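Local coordinates for monoacylglycerol lipase (Palaeococcus ferrophilus, PDB 6QE2), which hydrolyses monoacylglycerols to glycerol and free fatty acids, as a lipase of the alpha/beta-hydrolase superfamily, at residues A[80-85]-A[103-108]. Sequence-based numbering, arbitrary orientation.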
ATOM      1  N   LYS A  80       5.549  -6.464 -17.847  1.00 28.89           N
ATOM      2  CA  LYS A  80       4.625  -6.662 -16.715  0.58 29.24           C
ATOM      3  C   LYS A  80       5.425  -6.709 -15.423  1.00 28.08           C
ATOM      4  O   LYS A  80       6.332  -7.549 -15.305  1.00 29.06           O
ATOM      5  CB  LYS A  80       3.824  -7.958 -16.887  0.58 27.73           C
ATOM      6  CG  LYS A  80       2.856  -7.904 -18.055  0.58 33.87           C
ATOM      7  CD  LYS A  80       2.097  -9.191 -18.303  0.58 38.73           C
ATOM      8  CE  LYS A  80       1.169  -8.999 -19.512  0.58 35.12           C
ATOM      9  NZ  LYS A  80       0.122 -10.036 -19.612  0.58 45.28           N
ATOM     10  N   PRO A  81       5.150  -5.833 -14.432  1.00 24.74           N
ATOM     11  CA  PRO A  81       5.861  -5.918 -13.150  1.00 21.37           C
ATOM     12  C   PRO A  81       5.094  -6.653 -12.091  1.00 21.59           C
ATOM     13  O   PRO A  81       3.912  -6.971 -12.272  1.00 25.41           O
ATOM     14  CB  PRO A  81       6.031  -4.453 -12.757  1.00 27.73           C
ATOM     15  CG  PRO A  81       4.675  -3.869 -13.227  1.00 28.19           C
ATOM     16  CD  PRO A  81       4.253  -4.646 -14.469  1.00 28.07           C
ATOM     17  N   PHE A  82       5.780  -6.967 -11.002  1.00 22.91           N
ATOM     18  CA  PHE A  82       5.082  -7.242  -9.755  1.00 21.29           C
ATOM     19  C   PHE A  82       4.748  -5.925  -9.069  1.00 19.17           C
ATOM     20  O   PHE A  82       5.450  -4.928  -9.231  1.00 22.83           O
ATOM     21  CB  PHE A  82       5.943  -8.100  -8.828  1.00 24.84           C
ATOM     22  CG  PHE A  82       6.140  -9.509  -9.308  1.00 25.35           C
ATOM     23  CD1 PHE A  82       7.253  -9.850 -10.058  1.00 35.89           C
ATOM     24  CD2 PHE A  82       5.215 -10.492  -9.003  1.00 27.65           C
ATOM     25  CE1 PHE A  82       7.436 -11.154 -10.494  1.00 32.91           C
ATOM     26  CE2 PHE A  82       5.394 -11.790  -9.435  1.00 30.57           C
ATOM     27  CZ  PHE A  82       6.506 -12.118 -10.185  1.00 31.97           C
ATOM     28  N   LEU A  83       3.669  -5.924  -8.284  1.00 21.37           N
ATOM     29  CA  LEU A  83       3.311  -4.779  -7.457  1.00 21.34           C
ATOM     30  C   LEU A  83       3.477  -5.117  -5.981  1.00 21.77           C
ATOM     31  O   LEU A  83       3.101  -6.206  -5.542  1.00 22.39           O
ATOM     32  CB  LEU A  83       1.864  -4.341  -7.704  1.00 21.06           C
ATOM     33  CG  LEU A  83       1.426  -4.030  -9.131  1.00 23.56           C
ATOM     34  CD1 LEU A  83      -0.032  -3.594  -9.122  1.00 24.15           C
ATOM     35  CD2 LEU A  83       2.300  -2.948  -9.720  1.00 23.94           C
ATOM     36  N   PHE A  84       4.042  -4.181  -5.220  1.00 22.51           N
ATOM     37  CA  PHE A  84       4.077  -4.253  -3.764  1.00 20.24           C
ATOM     38  C   PHE A  84       3.498  -2.963  -3.210  1.00 18.65           C
ATOM     39  O   PHE A  84       3.995  -1.878  -3.531  1.00 21.63           O
ATOM     40  CB  PHE A  84       5.497  -4.453  -3.223  1.00 18.52           C
ATOM     41  CG  PHE A  84       5.558  -4.420  -1.722  1.00 22.31           C
ATOM     42  CD1 PHE A  84       5.335  -5.569  -0.990  1.00 26.60           C
ATOM     43  CD2 PHE A  84       5.787  -3.233  -1.040  1.00 25.05           C
ATOM     44  CE1 PHE A  84       5.354  -5.543   0.391  1.00 31.35           C
ATOM     45  CE2 PHE A  84       5.811  -3.204   0.343  1.00 26.27           C
ATOM     46  CZ  PHE A  84       5.596  -4.360   1.055  1.00 25.52           C
ATOM     47  N   GLY A  85       2.481  -3.075  -2.363  1.00 20.35           N
ATOM     48  CA  GLY A  85       1.873  -1.902  -1.765  1.00 21.39           C
ATOM     49  C   GLY A  85       1.597  -2.129  -0.295  1.00 23.33           C
ATOM     50  O   GLY A  85       1.334  -3.251   0.140  1.00 21.31           O
ATOM     51  N   LYS A 103      -2.102  -6.817 -16.722  1.00 28.68           N
ATOM     52  CA  LYS A 103      -0.888  -6.018 -16.818  1.00 31.76           C
ATOM     53  C   LYS A 103       0.224  -6.282 -15.797  1.00 25.94           C
ATOM     54  O   LYS A 103       1.277  -5.675 -15.878  1.00 26.32           O
ATOM     55  CB  LYS A 103      -1.255  -4.536 -16.791  1.00 30.76           C
ATOM     56  CG  LYS A 103      -2.009  -4.071 -18.016  1.00 37.35           C
ATOM     57  CD  LYS A 103      -2.348  -2.591 -17.934  1.00 45.39           C
ATOM     58  CE  LYS A 103      -1.125  -1.706 -18.090  1.00 38.81           C
ATOM     59  NZ  LYS A 103      -0.528  -1.850 -19.447  1.00 53.85           N
ATOM     60  N   ILE A 104       0.002  -7.182 -14.854  1.00 26.91           N
ATOM     61  CA  ILE A 104       1.001  -7.446 -13.830  1.00 23.32           C
ATOM     62  C   ILE A 104       1.304  -8.927 -13.654  1.00 21.93           C
ATOM     63  O   ILE A 104       0.518  -9.763 -14.041  1.00 28.87           O
ATOM     64  CB  ILE A 104       0.545  -6.885 -12.470  1.00 26.19           C
ATOM     65  CG1 ILE A 104      -0.755  -7.552 -12.040  1.00 26.98           C
ATOM     66  CG2 ILE A 104       0.365  -5.382 -12.541  1.00 24.54           C
ATOM     67  CD1 ILE A 104      -1.182  -7.212 -10.633  1.00 32.66           C
ATOM     68  N   MET A 105       2.460  -9.227 -13.075  1.00 25.28           N
ATOM     69  CA  MET A 105       2.869 -10.599 -12.803  1.00 26.36           C
ATOM     70  C   MET A 105       2.320 -11.128 -11.489  1.00 27.72           C
ATOM     71  O   MET A 105       2.281 -12.347 -11.290  1.00 28.33           O
ATOM     72  CB  MET A 105       4.397 -10.707 -12.763  1.00 25.91           C
ATOM     73  CG  MET A 105       5.094 -10.401 -14.072  1.00 39.14           C
ATOM     74  SD  MET A 105       4.525 -11.506 -15.369  1.00 46.26           S
ATOM     75  CE  MET A 105       5.135 -13.073 -14.763  1.00 48.44           C
ATOM     76  N   GLY A 106       1.891 -10.244 -10.603  1.00 24.53           N
ATOM     77  CA  GLY A 106       1.481 -10.621  -9.266  1.00 24.22           C
ATOM     78  C   GLY A 106       1.413  -9.400  -8.383  1.00 26.30           C
ATOM     79  O   GLY A 106       1.935  -8.331  -8.705  1.00 25.56           O
ATOM     80  N   VAL A 107       0.738  -9.554  -7.248  1.00 24.80           N
ATOM     81  CA  VAL A 107       0.521  -8.431  -6.343  1.00 26.35           C
ATOM     82  C   VAL A 107       0.762  -8.877  -4.908  1.00 25.80           C
ATOM     83  O   VAL A 107       0.261  -9.923  -4.477  1.00 25.77           O
ATOM     84  CB  VAL A 107      -0.886  -7.815  -6.515  1.00 29.44           C
ATOM     85  CG1 VAL A 107      -1.991  -8.867  -6.383  1.00 28.97           C
ATOM     86  CG2 VAL A 107      -1.088  -6.694  -5.525  1.00 26.52           C
ATOM     87  N   VAL A 108       1.568  -8.102  -4.184  1.00 21.36           N
ATOM     88  CA  VAL A 108       1.846  -8.312  -2.768  1.00 20.50           C
ATOM     89  C   VAL A 108       1.279  -7.111  -2.030  1.00 22.97           C
ATOM     90  O   VAL A 108       1.634  -5.966  -2.341  1.00 21.52           O
ATOM     91  CB  VAL A 108       3.349  -8.448  -2.485  1.00 26.70           C
ATOM     92  CG1 VAL A 108       3.587  -8.678  -0.997  1.00 25.22           C
ATOM     93  CG2 VAL A 108       3.975  -9.553  -3.337  1.00 24.12           C
TER
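Met105 sets its CB over the centre of the Phe82 ring, 3.6 Å from the centroid and 11° off the ring normal, a CH-pi contact. Phe82 CG stands anti to its own carbonyl carbon (chi1 -69°), which brings the ring there, and Phe82 CD2 lies 3.7 Å from Gly106 CA; glycine suits this place because a CB would run into the ring. Bends at chi2 and chi3 set Met105 SD 3.9 Å from Lys80 CB before the methyl end turns away, a course that suits a flexible, apolar methionine with an unbranched CB. With an alanine at Phe82, Met105 CB is likely to lose its aromatic platform and a gap to open beside Gly106. On the side of the sheet that carries Phe82, Phe84 and Val108, Val108 CG1 touches the edge of the Phe84 ring, 3.6 Å from Phe84 CD1. Leu83 and Val107 point to the other side, where Leu83 CG meets Ile104 CG2 at 3.8 Å and these two branched side chains cross at about a right angle. Met105 N donates to Pro81 O at 2.8 Å, from 41° above the carbonyl plane. Three further bonds, Leu83 N to Gly106 O, Val108 N to Leu83 O and Gly85 N to Val108 O, alternate between the strands and pair Leu83 with Val107 and Phe84 with Val108 in parallel. Helix 88-99 covers Leu83, Ile104 and Val107, whereas helix 242-256 packs on Phe82, Phe84 and Val108, so apolar residues suit both faces. The two strands, joined through helix 88-99, form a beta-alpha-beta crossover in the central sheet of the alpha/beta-hydrolase fold, and Gly85 is probably the first glycine of the GxSxG nucleophile elbow.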